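Local coordinates for gentamicin resistance protein (Enterococcus gallinarum, PDB 6CTZ), which probably confers resistance to gentamicin and related aminoglycosides by phosphorylating the drug's 2''-hydroxyl with a guanine nucleotide as phosphate donor, at residues V66-K78 with N83-I95. The protein carries 2 engineered substitutions. Sequence-based numbering, arbitrary orientation.
Sequences VKVNIPQYVYIGK and NPFVGYRKVQGQI. With GDP (guanosine-5'-diphosphate), chain B.
Tyr75 and Gly87 pair through their backbones, Gly87 N donating to Tyr75 O at 2.9 Å, and Gly77 pairs likewise with Phe85, Gly77 N reaching Phe85 O at 2.8 Å; these bonds join strands 73-78 and 83-89 antiparallel. Gly87 O is gripped twice, by Val74 N and Tyr75 N, which makes a classic beta bulge. At Gln72 and Arg89 the direct backbone bonds give way to two bridging waters: one links Gln72 O to Arg89 N, the other Gln72 N to Arg89 O.

Aromatic faces carry the side-chain packing. Val86 sets CG2 over the centre of the Tyr73 ring in a CH-pi contact, 3.7 Å from the centroid, and Pro71 CB likewise lies over the centre of the Tyr88 ring, 3.8 Å from its centroid. The two tyrosine rings run alongside each other, their planes inclined at 39°. CG of Phe85 sits between its backbone N and carbonyl carbon (chi1 71°), which folds the ring back over the strand partner, where Gly77 CA lies over one face, toward its rim; Phe42 stacks on this ring. Helix 46-62 packs against Tyr73.

Three hydrogen bonds hold guanine: Tyr88 OH donates to N7 of GDP at 2.7 Å, Val91 N donates to O6 of GDP at 2.9 Å, and N1 of GDP donates weakly to Val91 O. Val91 CG2 also packs beside Pro71. Strands 73-78 and 83-89 form the edge hairpin of the five-stranded sheet, and residues 90-95 probably correspond to the protein-kinase hinge leading on to the C-lobe; together they supply the guanine-binding part of the nucleotide site, as in the kinase fold shared by the APH family.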
loop_
_atom_site.group_PDB
_atom_site.type_symbol
_atom_site.label_atom_id
_atom_site.label_comp_id
_atom_site.label_asym_id
_atom_site.label_seq_id
_atom_site.Cartn_x
_atom_site.Cartn_y
_atom_site.Cartn_z
ATOM N N VAL A 66 9.621 -12.904 -7.160
ATOM C CA VAL A 66 9.631 -12.590 -5.738
ATOM C C VAL A 66 9.672 -13.892 -4.945
ATOM O O VAL A 66 9.277 -14.956 -5.425
ATOM C CB VAL A 66 8.442 -11.701 -5.303
ATOM C CG1 VAL A 66 8.499 -10.354 -6.000
ATOM C CG2 VAL A 66 7.128 -12.392 -5.596
ATOM N N LYS A 67 10.183 -13.799 -3.718
ATOM C CA LYS A 67 10.336 -14.945 -2.827
ATOM C C LYS A 67 9.309 -14.949 -1.702
ATOM O O LYS A 67 9.546 -15.534 -0.639
ATOM C CB LYS A 67 11.742 -14.974 -2.233
ATOM C CG LYS A 67 12.830 -15.138 -3.270
ATOM C CD LYS A 67 14.182 -15.290 -2.608
ATOM C CE LYS A 67 15.314 -15.254 -3.622
ATOM N NZ LYS A 67 15.186 -16.314 -4.651
ATOM N N VAL A 68 8.217 -14.237 -1.881
ATOM C CA VAL A 68 7.046 -14.361 -1.036
ATOM C C VAL A 68 5.901 -14.780 -1.939
ATOM O O VAL A 68 5.950 -14.632 -3.164
ATOM C CB VAL A 68 6.693 -13.052 -0.299
ATOM C CG1 VAL A 68 7.783 -12.675 0.692
ATOM C CG2 VAL A 68 6.429 -11.926 -1.298
ATOM N N ASN A 69 4.858 -15.301 -1.318
ATOM C CA ASN A 69 3.643 -15.604 -2.045
ATOM C C ASN A 69 2.853 -14.327 -2.300
ATOM O O ASN A 69 2.815 -13.421 -1.458
ATOM C CB ASN A 69 2.836 -16.623 -1.253
ATOM C CG ASN A 69 3.565 -17.968 -1.162
ATOM O OD1 ASN A 69 4.780 -18.036 -1.363
ATOM N ND2 ASN A 69 2.834 -19.028 -0.898
ATOM N N ILE A 70 2.275 -14.227 -3.494
ATOM C CA ILE A 70 1.404 -13.111 -3.853
ATOM C C ILE A 70 0.128 -13.704 -4.443
ATOM O O ILE A 70 0.099 -14.887 -4.818
ATOM C CB ILE A 70 2.102 -12.138 -4.839
ATOM C CG1 ILE A 70 2.325 -12.794 -6.211
ATOM C CG2 ILE A 70 3.415 -11.600 -4.237
ATOM C CD1 ILE A 70 3.098 -11.907 -7.184
ATOM N N PRO A 71 -0.948 -12.919 -4.546
ATOM C CA PRO A 71 -2.196 -13.488 -5.076
ATOM C C PRO A 71 -2.023 -14.019 -6.490
ATOM O O PRO A 71 -1.399 -13.391 -7.348
ATOM C CB PRO A 71 -3.163 -12.304 -5.054
ATOM C CG PRO A 71 -2.632 -11.414 -3.965
ATOM C CD PRO A 71 -1.137 -11.521 -4.114
ATOM N N GLN A 72 -2.632 -15.172 -6.742
ATOM C CA GLN A 72 -2.648 -15.764 -8.072
ATOM C C GLN A 72 -4.095 -15.967 -8.472
ATOM O O GLN A 72 -4.771 -16.878 -7.971
ATOM C CB GLN A 72 -1.916 -17.085 -8.071
ATOM C CG GLN A 72 -0.452 -16.928 -7.867
ATOM C CD GLN A 72 0.208 -18.207 -8.209
ATOM O OE1 GLN A 72 0.708 -18.383 -9.312
ATOM N NE2 GLN A 72 0.138 -19.155 -7.293
ATOM N N TYR A 73 -4.567 -15.122 -9.375
ATOM C CA TYR A 73 -5.978 -15.122 -9.726
ATOM C C TYR A 73 -6.278 -16.334 -10.595
ATOM O O TYR A 73 -5.849 -16.404 -11.750
ATOM C CB TYR A 73 -6.314 -13.825 -10.451
ATOM C CG TYR A 73 -6.031 -12.539 -9.678
ATOM C CD1 TYR A 73 -5.956 -12.503 -8.278
ATOM C CD2 TYR A 73 -5.854 -11.348 -10.366
ATOM C CE1 TYR A 73 -5.715 -11.312 -7.610
ATOM C CE2 TYR A 73 -5.621 -10.168 -9.708
ATOM C CZ TYR A 73 -5.554 -10.150 -8.335
ATOM O OH TYR A 73 -5.320 -8.954 -7.704
ATOM N N VAL A 74 -6.996 -17.296 -10.036
ATOM C CA VAL A 74 -7.431 -18.478 -10.771
ATOM C C VAL A 74 -8.771 -18.232 -11.439
ATOM O O VAL A 74 -9.027 -18.728 -12.540
ATOM C CB VAL A 74 -7.490 -19.673 -9.795
ATOM C CG1 VAL A 74 -8.202 -20.883 -10.417
ATOM C CG2 VAL A 74 -6.083 -20.037 -9.340
ATOM N N TYR A 75 -9.634 -17.466 -10.785
ATOM C CA TYR A 75 -10.981 -17.192 -11.265
ATOM C C TYR A 75 -11.050 -15.724 -11.649
ATOM O O TYR A 75 -10.710 -14.852 -10.843
ATOM C CB TYR A 75 -11.998 -17.521 -10.177
ATOM C CG TYR A 75 -11.981 -18.996 -9.841
ATOM C CD1 TYR A 75 -12.446 -19.938 -10.753
ATOM C CD2 TYR A 75 -11.489 -19.450 -8.622
ATOM C CE1 TYR A 75 -12.420 -21.285 -10.461
ATOM C CE2 TYR A 75 -11.467 -20.805 -8.319
ATOM C CZ TYR A 75 -11.933 -21.716 -9.243
ATOM O OH TYR A 75 -11.904 -23.065 -8.956
ATOM N N ILE A 76 -11.446 -15.448 -12.888
ATOM C CA ILE A 76 -11.552 -14.081 -13.374
ATOM C C ILE A 76 -12.991 -13.890 -13.824
ATOM O O ILE A 76 -13.426 -14.486 -14.818
ATOM C CB ILE A 76 -10.545 -13.774 -14.488
ATOM C CG1 ILE A 76 -9.114 -13.973 -13.958
ATOM C CG2 ILE A 76 -10.729 -12.351 -14.979
ATOM C CD1 ILE A 76 -8.022 -13.544 -14.908
ATOM N N GLY A 77 -13.747 -13.110 -13.055
ATOM C CA GLY A 77 -15.150 -12.886 -13.304
ATOM C C GLY A 77 -15.444 -11.473 -13.778
ATOM O O GLY A 77 -14.567 -10.615 -13.887
ATOM N N LYS A 78 -16.722 -11.243 -14.037
ATOM C CA LYS A 78 -17.222 -9.990 -14.544
ATOM C C LYS A 78 -18.554 -9.647 -13.917
ATOM O O LYS A 78 -19.404 -10.478 -13.843
ATOM C CB LYS A 78 -17.439 -10.193 -16.044
ATOM C CG LYS A 78 -17.529 -8.975 -16.876
ATOM C CD LYS A 78 -17.282 -9.351 -18.307
ATOM C CE LYS A 78 -18.526 -9.912 -18.927
ATOM N NZ LYS A 78 -18.534 -11.393 -18.917
ATOM N N ASN A 83 -16.163 -4.229 -15.430
ATOM C CA ASN A 83 -16.264 -4.381 -13.980
ATOM C C ASN A 83 -15.823 -5.794 -13.607
ATOM O O ASN A 83 -16.654 -6.694 -13.442
ATOM C CB ASN A 83 -17.684 -4.069 -13.499
ATOM C CG ASN A 83 -18.009 -2.579 -13.552
ATOM O OD1 ASN A 83 -17.655 -1.827 -12.645
ATOM N ND2 ASN A 83 -18.695 -2.151 -14.609
ATOM N N PRO A 84 -14.518 -6.022 -13.471
ATOM C CA PRO A 84 -14.018 -7.371 -13.174
ATOM C C PRO A 84 -14.049 -7.681 -11.684
ATOM O O PRO A 84 -14.136 -6.793 -10.837
ATOM C CB PRO A 84 -12.562 -7.290 -13.640
ATOM C CG PRO A 84 -12.189 -5.865 -13.353
ATOM C CD PRO A 84 -13.426 -5.048 -13.641
ATOM N N PHE A 85 -13.940 -8.977 -11.377
ATOM C CA PHE A 85 -13.637 -9.430 -10.021
ATOM C C PHE A 85 -12.820 -10.710 -10.121
ATOM O O PHE A 85 -12.756 -11.330 -11.184
ATOM C CB PHE A 85 -14.888 -9.560 -9.136
ATOM C CG PHE A 85 -15.789 -10.706 -9.499
ATOM C CD1 PHE A 85 -15.592 -11.961 -8.942
ATOM C CD2 PHE A 85 -16.868 -10.519 -10.356
ATOM C CE1 PHE A 85 -16.435 -13.017 -9.254
ATOM C CE2 PHE A 85 -17.710 -11.577 -10.671
ATOM C CZ PHE A 85 -17.485 -12.823 -10.118
ATOM N N VAL A 86 -12.140 -11.075 -9.033
ATOM C CA VAL A 86 -11.290 -12.241 -9.070
ATOM C C VAL A 86 -11.368 -13.133 -7.867
ATOM O O VAL A 86 -11.799 -12.731 -6.865
ATOM C CB VAL A 86 -9.777 -11.834 -9.210
ATOM C CG1 VAL A 86 -9.544 -11.120 -10.514
ATOM C CG2 VAL A 86 -9.323 -10.933 -8.044
ATOM N N GLY A 87 -10.912 -14.359 -8.029
ATOM C CA GLY A 87 -10.781 -15.291 -6.943
ATOM C C GLY A 87 -9.386 -15.898 -6.936
ATOM O O GLY A 87 -8.884 -16.249 -7.964
ATOM N N TYR A 88 -8.799 -16.021 -5.753
ATOM C CA TYR A 88 -7.501 -16.595 -5.572
ATOM C C TYR A 88 -7.415 -17.413 -4.299
ATOM O O TYR A 88 -8.107 -17.115 -3.400
ATOM C CB TYR A 88 -6.396 -15.513 -5.586
ATOM C CG TYR A 88 -6.516 -14.339 -4.609
ATOM C CD1 TYR A 88 -7.178 -13.208 -4.967
ATOM C CD2 TYR A 88 -5.882 -14.348 -3.385
ATOM C CE1 TYR A 88 -7.231 -12.121 -4.148
ATOM C CE2 TYR A 88 -5.947 -13.242 -2.549
ATOM C CZ TYR A 88 -6.606 -12.141 -2.963
ATOM O OH TYR A 88 -6.682 -11.010 -2.197
ATOM N N ARG A 89 -6.576 -18.427 -4.281
ATOM C CA ARG A 89 -6.393 -19.216 -3.075
ATOM C C ARG A 89 -5.856 -18.249 -2.019
ATOM O O ARG A 89 -4.964 -17.504 -2.275
ATOM C CB ARG A 89 -5.402 -20.370 -3.260
ATOM C CG ARG A 89 -5.964 -21.561 -4.027
ATOM C CD ARG A 89 -5.290 -22.903 -3.734
ATOM N NE ARG A 89 -6.107 -24.023 -4.255
ATOM C CZ ARG A 89 -7.068 -24.653 -3.567
ATOM N NH1 ARG A 89 -7.349 -24.330 -2.343
ATOM N NH2 ARG A 89 -7.763 -25.632 -4.130
ATOM N N LYS A 90 -6.401 -18.314 -0.826
ATOM C CA LYS A 90 -5.989 -17.426 0.244
ATOM C C LYS A 90 -4.472 -17.453 0.399
ATOM O O LYS A 90 -3.843 -18.517 0.408
ATOM C CB LYS A 90 -6.671 -17.866 1.537
ATOM C CG LYS A 90 -6.516 -16.876 2.663
ATOM C CD LYS A 90 -7.287 -17.312 3.897
ATOM C CE LYS A 90 -6.674 -18.536 4.537
ATOM N NZ LYS A 90 -7.256 -18.792 5.888
ATOM N N VAL A 91 -3.877 -16.269 0.472
ATOM C CA VAL A 91 -2.459 -16.198 0.775
ATOM C C VAL A 91 -2.331 -16.516 2.259
ATOM O O VAL A 91 -2.939 -15.853 3.106
ATOM C CB VAL A 91 -1.889 -14.821 0.400
ATOM C CG1 VAL A 91 -0.402 -14.729 0.727
ATOM C CG2 VAL A 91 -2.115 -14.552 -1.091
ATOM N N GLN A 92 -1.611 -17.575 2.573
ATOM C CA GLN A 92 -1.739 -18.124 3.911
ATOM C C GLN A 92 -0.902 -17.332 4.897
ATOM O O GLN A 92 0.046 -16.627 4.533
ATOM C CB GLN A 92 -1.350 -19.600 3.941
ATOM C CG GLN A 92 -2.297 -20.511 3.161
ATOM C CD GLN A 92 -3.654 -20.687 3.828
ATOM O OE1 GLN A 92 -3.788 -20.563 5.049
ATOM N NE2 GLN A 92 -4.669 -20.986 3.023
ATOM N N GLY A 93 -1.285 -17.439 6.156
ATOM C CA GLY A 93 -0.565 -16.803 7.231
ATOM C C GLY A 93 -1.449 -15.865 8.023
ATOM O O GLY A 93 -2.644 -15.716 7.775
ATOM N N GLN A 94 -0.826 -15.240 9.001
ATOM C CA GLN A 94 -1.474 -14.254 9.845
ATOM C C GLN A 94 -1.079 -12.890 9.307
ATOM O O GLN A 94 0.108 -12.631 9.103
ATOM C CB GLN A 94 -0.979 -14.425 11.285
ATOM C CG GLN A 94 -1.177 -13.220 12.202
ATOM C CD GLN A 94 -2.598 -13.087 12.719
ATOM O OE1 GLN A 94 -3.181 -14.047 13.232
ATOM N NE2 GLN A 94 -3.164 -11.889 12.587
ATOM N N ILE A 95 -2.073 -12.044 9.023
ATOM C CA ILE A 95 -1.775 -10.651 8.713
ATOM C C ILE A 95 -1.089 -10.032 9.917
ATOM O O ILE A 95 -1.580 -10.135 11.046
ATOM C CB ILE A 95 -3.060 -9.889 8.362
ATOM C CG1 ILE A 95 -3.694 -10.456 7.091
ATOM C CG2 ILE A 95 -2.786 -8.393 8.241
ATOM C CD1 ILE A 95 -4.958 -9.754 6.691
HETATM P PB GDP B . -7.954 -2.758 -0.802
HETATM O O1B GDP B . -7.289 -2.631 -2.151
HETATM O O2B GDP B . -7.065 -2.271 0.323
HETATM O O3B GDP B . -9.342 -2.159 -0.794
HETATM O O3A GDP B . -8.194 -4.346 -0.604
HETATM P PA GDP B . -7.119 -5.500 -0.231
HETATM O O1A GDP B . -6.600 -6.163 -1.472
HETATM O O2A GDP B . -6.046 -4.936 0.684
HETATM O "O5'" GDP B . -8.081 -6.569 0.523
HETATM C "C5'" GDP B . -8.853 -6.134 1.634
HETATM C "C4'" GDP B . -8.461 -6.940 2.849
HETATM O "O4'" GDP B . -8.855 -8.298 2.647
HETATM C "C3'" GDP B . -6.967 -7.016 3.117
HETATM O "O3'" GDP B . -6.462 -5.852 3.781
HETATM C "C2'" GDP B . -6.914 -8.231 4.008
HETATM O "O2'" GDP B . -7.376 -7.908 5.324
HETATM C "C1'" GDP B . -7.963 -9.131 3.375
HETATM N N9 GDP B . -7.325 -10.051 2.412
HETATM C C8 GDP B . -7.270 -9.938 1.065
HETATM N N7 GDP B . -6.596 -10.998 0.549
HETATM C C5 GDP B . -6.228 -11.789 1.576
HETATM C C6 GDP B . -5.486 -13.044 1.749
HETATM O O6 GDP B . -5.038 -13.661 0.764
HETATM N N1 GDP B . -5.340 -13.499 3.003
HETATM C C2 GDP B . -5.819 -12.858 4.092
HETATM N N2 GDP B . -5.635 -13.398 5.312
HETATM N N3 GDP B . -6.501 -11.694 4.011
HETATM C C4 GDP B . -6.721 -11.155 2.794
HETATM O O HOH W 1 -4.539 -19.046 -6.256
HETATM O O HOH W 2 -3.180 -16.969 -4.395
#